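Local atomic coordinates of sensor protein (PDB entry 3MXQ), a protein that probably acts as a sensor histidine kinase that passes phosphate from ATP to a histidine, this piece being its N-terminal sensory PAS domain. Residues K65-L70 and D76-K81; D83-I88 and L122-I127. One frame throughout, in Å; residues are numbered along the deposited sequence.

Overall arrangement
The chain starts with the long helix 13-31, then lays down strands 34-39 and 44-47 before entering the helical part of the PAS fold. There contact 1 closes a short loop: helix 67-70 turns back within a few residues onto the first turns of helix 75-88. The same helix runs on into contact 2, where its last turns rest on strand 118-128 after a much longer excursion through strand 92-95. The two contacts follow one another in series, neither enclosing nor crossing the other, with centres about 13 Å apart. Lys81 joins them, its CG lying 3.9 Å from CD2 of Leu122. Together they tie the short helix, the long helix and the antiparallel sheet.

Contact 1. Residues K65-L70 and D76-K81; sequences KNILEL and DYLKRK
Leu68 reaches across from the short helix 67-70 to lie against the side of helix 75-88, meeting Leu78 and Lys79. Its CB does not itself point at the other helix; CG is anti to the carbonyl carbon (chi1 -58°), and the fork beyond CG delivers both methyls. CD2 does most of the touching, 4.0 Å from Leu78 CB and 3.9 Å from the backbone N of Lys79, so it rests on the helix wall near the root of the side chains. The other methyl, CD1, meets the aliphatic chain of Lys79 at CD, 4.2 Å away, the two side chains running nearly perpendicular. Lys79 thus offers its methylenes to the leucine while its ammonium group leads away to a salt bridge with Asp83.

Deeper in, Ile67 adds a methyl-to-methyl contact, CG2 to Leu78 CD1 at 3.8 Å; here too the side chains cross at about a right angle. No hydrogen bond spans the two segments, and the grip is apolar. The start of the short helix is fixed separately: Asn66 is its N-cap, and OD1 accepts from Leu68 N at 2.7 Å. That donor sits tilted 33° from the carbonyl plane, and the N-H...O angle of 139° makes the bond noticeably bent.

Ile67 and Leu78 both pack on Leu139 of strand 134-145, and Ile67 also touches Ile44 of strand 44-47, whereas Tyr42 lies against Leu68 and Lys79. Helices 67-70 and 75-88 thus lie side by side on one face of the PAS sheet, sharing Leu139 beneath them.

Contact 2. Residues D83-I88 and L122-I127; sequences DTALVI and LEVIPI
In the PAS fold the long helix 75-88 packs on the antiparallel sheet, and here its last turns settle on strand 118-128. Ala85 is the meeting point: its CB points at the strand and stands 3.7 Å from CG1 of Val124. That methyl is anti to the backbone N of Val124 (chi1 -174°), which turns it to the helix. Two residues along the strand, Pro126 presents its ring to the same alanine, with CD 4.5 Å from Ala85 CB and CB 4.4 Å from Ala85 O, both looser approaches. The small side chain lets the backbones come near, and the CA atoms of Ala85 and Pro126 are 5.8 Å apart.

Between Val124 and Pro126, Ile125 turns away from the helix and packs on Ser14 of the second subunit; Glu123 forms a salt bridge with Arg21 of that subunit. Val124 touches Leu139 of strand 134-145 as well, and its backbone is hydrogen-bonded to Ser92.

All three touching residues are buried, and no hydrogen bond or charge pair links helix to strand. Attachment of helix to strand at this point thus probably rests on close fit and the exclusion of water, with no directional bond across it.

Contact 1. Residues K65-L70 and D76-K81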
ATOM      1  N   LYS A  65      -9.374  25.690   9.225  1.00 54.56           N
ATOM      2  CA  LYS A  65      -8.496  26.537  10.028  1.00 52.10           C
ATOM      3  C   LYS A  65      -7.141  26.701   9.352  1.00 48.61           C
ATOM      4  O   LYS A  65      -6.702  25.824   8.606  1.00 48.82           O
ATOM      5  CB  LYS A  65      -8.312  25.952  11.426  1.00 52.64           C
ATOM      6  CG  LYS A  65      -9.580  25.922  12.251  1.00 54.44           C
ATOM      7  CD  LYS A  65      -9.271  25.738  13.724  1.00 56.18           C
ATOM      8  CE  LYS A  65     -10.421  26.216  14.596  1.00 57.46           C
ATOM      9  NZ  LYS A  65     -11.650  25.419  14.349  1.00 58.33           N
ATOM     10  N   ASN A  66      -6.488  27.825   9.624  1.00 43.96           N
ATOM     11  CA  ASN A  66      -5.188  28.162   9.054  1.00 38.72           C
ATOM     12  C   ASN A  66      -4.036  27.376   9.715  1.00 37.36           C
ATOM     13  O   ASN A  66      -3.873  27.433  10.934  1.00 37.09           O
ATOM     14  CB  ASN A  66      -4.979  29.673   9.207  1.00 37.21           C
ATOM     15  CG  ASN A  66      -3.728  30.187   8.510  1.00 32.79           C
ATOM     16  OD1 ASN A  66      -2.742  29.466   8.311  1.00 31.15           O
ATOM     17  ND2 ASN A  66      -3.757  31.461   8.153  1.00 30.49           N
ATOM     18  N   ILE A  67      -3.235  26.663   8.915  1.00 35.60           N
ATOM     19  CA  ILE A  67      -2.109  25.883   9.452  1.00 34.55           C
ATOM     20  C   ILE A  67      -1.148  26.774  10.211  1.00 36.56           C
ATOM     21  O   ILE A  67      -0.599  26.382  11.238  1.00 36.19           O
ATOM     22  CB  ILE A  67      -1.254  25.221   8.363  1.00 33.46           C
ATOM     23  CG1 ILE A  67      -2.098  24.786   7.197  1.00 32.80           C
ATOM     24  CG2 ILE A  67      -0.559  23.968   8.894  1.00 32.37           C
ATOM     25  CD1 ILE A  67      -1.309  23.907   6.263  1.00 34.96           C
ATOM     26  N   LEU A  68      -0.939  27.968   9.669  1.00 39.48           N
ATOM     27  CA  LEU A  68       0.011  28.920  10.214  1.00 42.45           C
ATOM     28  C   LEU A  68      -0.407  29.362  11.603  1.00 44.29           C
ATOM     29  O   LEU A  68       0.441  29.627  12.446  1.00 44.51           O
ATOM     30  CB  LEU A  68       0.196  30.109   9.262  1.00 42.36           C
ATOM     31  CG  LEU A  68       0.672  29.749   7.843  1.00 42.23           C
ATOM     32  CD1 LEU A  68       0.680  30.953   6.941  1.00 41.95           C
ATOM     33  CD2 LEU A  68       2.049  29.110   7.836  1.00 41.54           C
ATOM     34  N   GLU A  69      -1.712  29.408  11.853  1.00 46.04           N
ATOM     35  CA  GLU A  69      -2.214  29.716  13.194  1.00 47.80           C
ATOM     36  C   GLU A  69      -2.172  28.507  14.136  1.00 47.80           C
ATOM     37  O   GLU A  69      -1.958  28.666  15.340  1.00 48.00           O
ATOM     38  CB  GLU A  69      -3.622  30.312  13.132  1.00 48.31           C
ATOM     39  CG  GLU A  69      -3.677  31.662  12.415  1.00 50.71           C
ATOM     40  CD  GLU A  69      -5.096  32.163  12.164  1.00 53.79           C
ATOM     41  OE1 GLU A  69      -6.032  31.334  12.065  1.00 54.64           O
ATOM     42  OE2 GLU A  69      -5.274  33.398  12.056  1.00 54.91           O
ATOM     43  N   LEU A  70      -2.360  27.307  13.586  1.00 47.58           N
ATOM     44  CA  LEU A  70      -2.410  26.086  14.387  1.00 46.90           C
ATOM     45  C   LEU A  70      -1.039  25.623  14.834  1.00 46.43           C
ATOM     46  O   LEU A  70      -0.912  24.943  15.845  1.00 46.42           O
ATOM     47  CB  LEU A  70      -3.131  24.964  13.644  1.00 46.86           C
ATOM     48  CG  LEU A  70      -4.664  25.030  13.630  1.00 46.91           C
ATOM     49  CD1 LEU A  70      -5.259  24.034  12.657  1.00 46.20           C
ATOM     50  CD2 LEU A  70      -5.255  24.819  15.026  1.00 47.29           C
ATOM     51  N   ASP A  76       6.602  30.406  10.011  1.00 45.34           N
ATOM     52  CA  ASP A  76       7.624  31.006   9.157  1.00 45.24           C
ATOM     53  C   ASP A  76       8.161  30.051   8.109  1.00 44.04           C
ATOM     54  O   ASP A  76       8.180  30.367   6.922  1.00 43.91           O
ATOM     55  CB  ASP A  76       8.792  31.491  10.007  1.00 45.93           C
ATOM     56  CG  ASP A  76       8.751  32.970  10.249  1.00 47.99           C
ATOM     57  OD1 ASP A  76       9.559  33.467  11.078  1.00 49.97           O
ATOM     58  OD2 ASP A  76       7.907  33.637   9.602  1.00 49.86           O
ATOM     59  N   TYR A  77       8.616  28.896   8.572  1.00 42.67           N
ATOM     60  CA  TYR A  77       9.202  27.896   7.718  1.00 41.42           C
ATOM     61  C   TYR A  77       8.156  27.365   6.725  1.00 40.51           C
ATOM     62  O   TYR A  77       8.388  27.349   5.512  1.00 40.41           O
ATOM     63  CB  TYR A  77       9.801  26.781   8.580  1.00 41.42           C
ATOM     64  CG  TYR A  77      10.545  25.743   7.799  1.00 41.82           C
ATOM     65  CD1 TYR A  77      10.107  24.421   7.769  1.00 42.16           C
ATOM     66  CD2 TYR A  77      11.689  26.079   7.078  1.00 42.40           C
ATOM     67  CE1 TYR A  77      10.794  23.460   7.037  1.00 42.89           C
ATOM     68  CE2 TYR A  77      12.373  25.133   6.341  1.00 42.78           C
ATOM     69  CZ  TYR A  77      11.928  23.829   6.327  1.00 43.27           C
ATOM     70  OH  TYR A  77      12.616  22.895   5.592  1.00 44.18           O
ATOM     71  N   LEU A  78       7.000  26.973   7.255  1.00 39.23           N
ATOM     72  CA  LEU A  78       5.883  26.480   6.468  1.00 37.94           C
ATOM     73  C   LEU A  78       5.416  27.436   5.383  1.00 37.48           C
ATOM     74  O   LEU A  78       5.130  27.002   4.262  1.00 37.58           O
ATOM     75  CB  LEU A  78       4.705  26.138   7.378  1.00 37.86           C
ATOM     76  CG  LEU A  78       4.480  24.658   7.688  1.00 37.42           C
ATOM     77  CD1 LEU A  78       3.212  24.460   8.515  1.00 36.40           C
ATOM     78  CD2 LEU A  78       4.406  23.857   6.402  1.00 37.15           C
ATOM     79  N   LYS A  79       5.319  28.723   5.714  1.00 36.67           N
ATOM     80  CA  LYS A  79       4.919  29.731   4.745  1.00 36.11           C
ATOM     81  C   LYS A  79       5.934  29.844   3.614  1.00 35.97           C
ATOM     82  O   LYS A  79       5.554  30.000   2.451  1.00 35.65           O
ATOM     83  CB  LYS A  79       4.706  31.086   5.404  1.00 35.92           C
ATOM     84  CG  LYS A  79       3.953  32.083   4.520  1.00 36.29           C
ATOM     85  CD  LYS A  79       3.651  33.388   5.251  1.00 36.99           C
ATOM     86  CE  LYS A  79       2.695  34.256   4.461  1.00 37.35           C
ATOM     87  NZ  LYS A  79       3.378  34.937   3.330  1.00 38.17           N
ATOM     88  N   ARG A  80       7.219  29.744   3.940  1.00 35.72           N
ATOM     89  CA  ARG A  80       8.232  29.816   2.902  1.00 36.22           C
ATOM     90  C   ARG A  80       8.126  28.613   1.970  1.00 35.48           C
ATOM     91  O   ARG A  80       8.276  28.732   0.760  1.00 35.48           O
ATOM     92  CB  ARG A  80       9.644  29.947   3.479  1.00 36.92           C
ATOM     93  CG  ARG A  80      10.689  30.278   2.413  1.00 39.73           C
ATOM     94  CD  ARG A  80      12.062  30.541   2.982  1.00 45.95           C
ATOM     95  NE  ARG A  80      12.147  31.854   3.640  1.00 51.38           N
ATOM     96  CZ  ARG A  80      12.168  33.033   3.004  1.00 53.10           C
ATOM     97  NH1 ARG A  80      12.082  33.099   1.678  1.00 54.74           N
ATOM     98  NH2 ARG A  80      12.247  34.155   3.698  1.00 52.92           N
ATOM     99  N   LYS A  81       7.856  27.454   2.546  1.00 34.81           N
ATOM    100  CA  LYS A  81       7.694  26.252   1.772  1.00 33.97           C
ATOM    101  C   LYS A  81       6.445  26.297   0.902  1.00 33.75           C
ATOM    102  O   LYS A  81       6.513  26.005  -0.291  1.00 34.03           O
ATOM    103  CB  LYS A  81       7.671  25.048   2.692  1.00 33.80           C
ATOM    104  CG  LYS A  81       8.975  24.800   3.372  1.00 33.96           C
ATOM    105  CD  LYS A  81      10.053  24.557   2.356  1.00 35.83           C
ATOM    106  CE  LYS A  81      11.151  23.706   2.960  1.00 37.41           C
ATOM    107  NZ  LYS A  81      11.997  23.072   1.910  1.00 38.93           N
TER

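Contact 2. Residues D83-I88 and L122-I127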
ATOM      1  N   ASP A  83       4.707  28.929  -0.003  1.00 34.29           N
ATOM      2  CA  ASP A  83       4.799  30.032  -0.946  1.00 34.76           C
ATOM      3  C   ASP A  83       5.724  29.713  -2.111  1.00 34.78           C
ATOM      4  O   ASP A  83       5.428  30.082  -3.247  1.00 34.72           O
ATOM      5  CB  ASP A  83       5.176  31.322  -0.228  1.00 34.96           C
ATOM      6  CG  ASP A  83       4.016  31.881   0.592  1.00 36.39           C
ATOM      7  OD1 ASP A  83       2.923  31.278   0.570  1.00 38.10           O
ATOM      8  OD2 ASP A  83       4.179  32.922   1.262  1.00 38.66           O
ATOM      9  N   THR A  84       6.808  28.990  -1.835  1.00 34.94           N
ATOM     10  CA  THR A  84       7.704  28.509  -2.881  1.00 35.08           C
ATOM     11  C   THR A  84       6.902  27.742  -3.924  1.00 35.77           C
ATOM     12  O   THR A  84       6.946  28.067  -5.109  1.00 35.77           O
ATOM     13  CB  THR A  84       8.855  27.662  -2.301  1.00 34.78           C
ATOM     14  OG1 THR A  84       9.602  28.472  -1.393  1.00 35.44           O
ATOM     15  CG2 THR A  84       9.799  27.174  -3.384  1.00 33.47           C
ATOM     16  N   ALA A  85       6.134  26.760  -3.474  1.00 36.66           N
ATOM     17  CA  ALA A  85       5.278  26.009  -4.362  1.00 37.90           C
ATOM     18  C   ALA A  85       4.370  26.934  -5.159  1.00 38.89           C
ATOM     19  O   ALA A  85       4.217  26.767  -6.366  1.00 38.62           O
ATOM     20  CB  ALA A  85       4.451  24.999  -3.574  1.00 37.92           C
ATOM     21  N   LEU A  86       3.786  27.916  -4.475  1.00 40.33           N
ATOM     22  CA  LEU A  86       2.778  28.777  -5.078  1.00 41.86           C
ATOM     23  C   LEU A  86       3.341  29.664  -6.172  1.00 43.31           C
ATOM     24  O   LEU A  86       2.629  29.975  -7.130  1.00 43.46           O
ATOM     25  CB  LEU A  86       2.060  29.626  -4.025  1.00 41.68           C
ATOM     26  CG  LEU A  86       1.101  28.929  -3.053  1.00 41.21           C
ATOM     27  CD1 LEU A  86       0.609  29.883  -1.979  1.00 40.50           C
ATOM     28  CD2 LEU A  86      -0.080  28.315  -3.774  1.00 40.51           C
ATOM     29  N   VAL A  87       4.612  30.051  -6.039  1.00 44.87           N
ATOM     30  CA  VAL A  87       5.248  30.988  -6.983  1.00 46.47           C
ATOM     31  C   VAL A  87       6.062  30.321  -8.097  1.00 47.73           C
ATOM     32  O   VAL A  87       6.098  30.832  -9.212  1.00 47.95           O
ATOM     33  CB  VAL A  87       6.137  32.065  -6.280  1.00 46.29           C
ATOM     34  CG1 VAL A  87       5.356  32.832  -5.229  1.00 45.98           C
ATOM     35  CG2 VAL A  87       7.356  31.434  -5.662  1.00 46.08           C
ATOM     36  N   ILE A  88       6.722  29.200  -7.804  1.00 49.01           N
ATOM     37  CA  ILE A  88       7.556  28.556  -8.816  1.00 50.42           C
ATOM     38  C   ILE A  88       6.797  27.455  -9.514  1.00 51.29           C
ATOM     39  O   ILE A  88       7.340  26.755 -10.367  1.00 51.42           O
ATOM     40  CB  ILE A  88       8.932  28.047  -8.280  1.00 50.30           C
ATOM     41  CG1 ILE A  88       8.818  26.709  -7.562  1.00 49.57           C
ATOM     42  CG2 ILE A  88       9.614  29.105  -7.408  1.00 50.94           C
ATOM     43  CD1 ILE A  88      10.078  25.890  -7.657  1.00 48.31           C
ATOM     44  N   LEU A 122      10.077  16.652   4.273  1.00 37.09           N
ATOM     45  CA  LEU A 122       8.878  17.407   3.914  1.00 34.67           C
ATOM     46  C   LEU A 122       8.749  17.523   2.411  1.00 33.89           C
ATOM     47  O   LEU A 122       9.712  17.867   1.711  1.00 34.03           O
ATOM     48  CB  LEU A 122       8.921  18.804   4.535  1.00 33.95           C
ATOM     49  CG  LEU A 122       7.892  19.816   4.041  1.00 32.64           C
ATOM     50  CD1 LEU A 122       6.502  19.441   4.452  1.00 31.57           C
ATOM     51  CD2 LEU A 122       8.229  21.177   4.599  1.00 32.81           C
ATOM     52  N   GLU A 123       7.546  17.246   1.925  1.00 33.04           N
ATOM     53  CA  GLU A 123       7.235  17.328   0.500  1.00 32.22           C
ATOM     54  C   GLU A 123       6.059  18.265   0.332  1.00 31.17           C
ATOM     55  O   GLU A 123       5.028  18.093   0.964  1.00 31.12           O
ATOM     56  CB  GLU A 123       6.911  15.940  -0.056  1.00 32.46           C
ATOM     57  CG  GLU A 123       6.784  15.890  -1.564  1.00 35.66           C
ATOM     58  CD  GLU A 123       6.986  14.474  -2.168  1.00 39.94           C
ATOM     59  OE1 GLU A 123       7.808  14.371  -3.136  1.00 42.43           O
ATOM     60  OE2 GLU A 123       6.334  13.487  -1.697  1.00 40.15           O
ATOM     61  N   VAL A 124       6.243  19.284  -0.493  1.00 30.93           N
ATOM     62  CA  VAL A 124       5.176  20.222  -0.839  1.00 30.48           C
ATOM     63  C   VAL A 124       4.815  20.067  -2.319  1.00 30.52           C
ATOM     64  O   VAL A 124       5.676  20.208  -3.194  1.00 30.79           O
ATOM     65  CB  VAL A 124       5.601  21.669  -0.544  1.00 30.10           C
ATOM     66  CG1 VAL A 124       4.440  22.609  -0.776  1.00 30.26           C
ATOM     67  CG2 VAL A 124       6.075  21.793   0.902  1.00 29.48           C
ATOM     68  N   ILE A 125       3.556  19.765  -2.594  1.00 30.61           N
ATOM     69  CA  ILE A 125       3.105  19.564  -3.969  1.00 31.36           C
ATOM     70  C   ILE A 125       1.927  20.481  -4.287  1.00 33.05           C
ATOM     71  O   ILE A 125       0.865  20.381  -3.647  1.00 33.16           O
ATOM     72  CB  ILE A 125       2.618  18.127  -4.212  1.00 30.97           C
ATOM     73  CG1 ILE A 125       3.725  17.099  -3.926  1.00 30.38           C
ATOM     74  CG2 ILE A 125       2.087  17.994  -5.622  1.00 30.48           C
ATOM     75  CD1 ILE A 125       3.204  15.723  -3.486  1.00 28.40           C
ATOM     76  N   PRO A 126       2.092  21.359  -5.297  1.00 34.54           N
ATOM     77  CA  PRO A 126       1.019  22.249  -5.724  1.00 36.08           C
ATOM     78  C   PRO A 126      -0.084  21.467  -6.414  1.00 37.87           C
ATOM     79  O   PRO A 126       0.194  20.407  -6.955  1.00 38.32           O
ATOM     80  CB  PRO A 126       1.708  23.179  -6.718  1.00 35.86           C
ATOM     81  CG  PRO A 126       2.910  22.454  -7.178  1.00 35.20           C
ATOM     82  CD  PRO A 126       3.306  21.503  -6.120  1.00 34.55           C
ATOM     83  N   ILE A 127      -1.320  21.963  -6.359  1.00 40.31           N
ATOM     84  CA  ILE A 127      -2.446  21.343  -7.078  1.00 42.93           C
ATOM     85  C   ILE A 127      -3.227  22.343  -7.939  1.00 45.51           C
ATOM     86  O   ILE A 127      -3.906  23.244  -7.429  1.00 45.39           O
ATOM     87  CB  ILE A 127      -3.424  20.599  -6.132  1.00 42.60           C
ATOM     88  CG1 ILE A 127      -2.679  19.539  -5.314  1.00 41.89           C
ATOM     89  CG2 ILE A 127      -4.572  19.976  -6.939  1.00 42.07           C
ATOM     90  CD1 ILE A 127      -3.514  18.882  -4.231  1.00 40.70           C
TER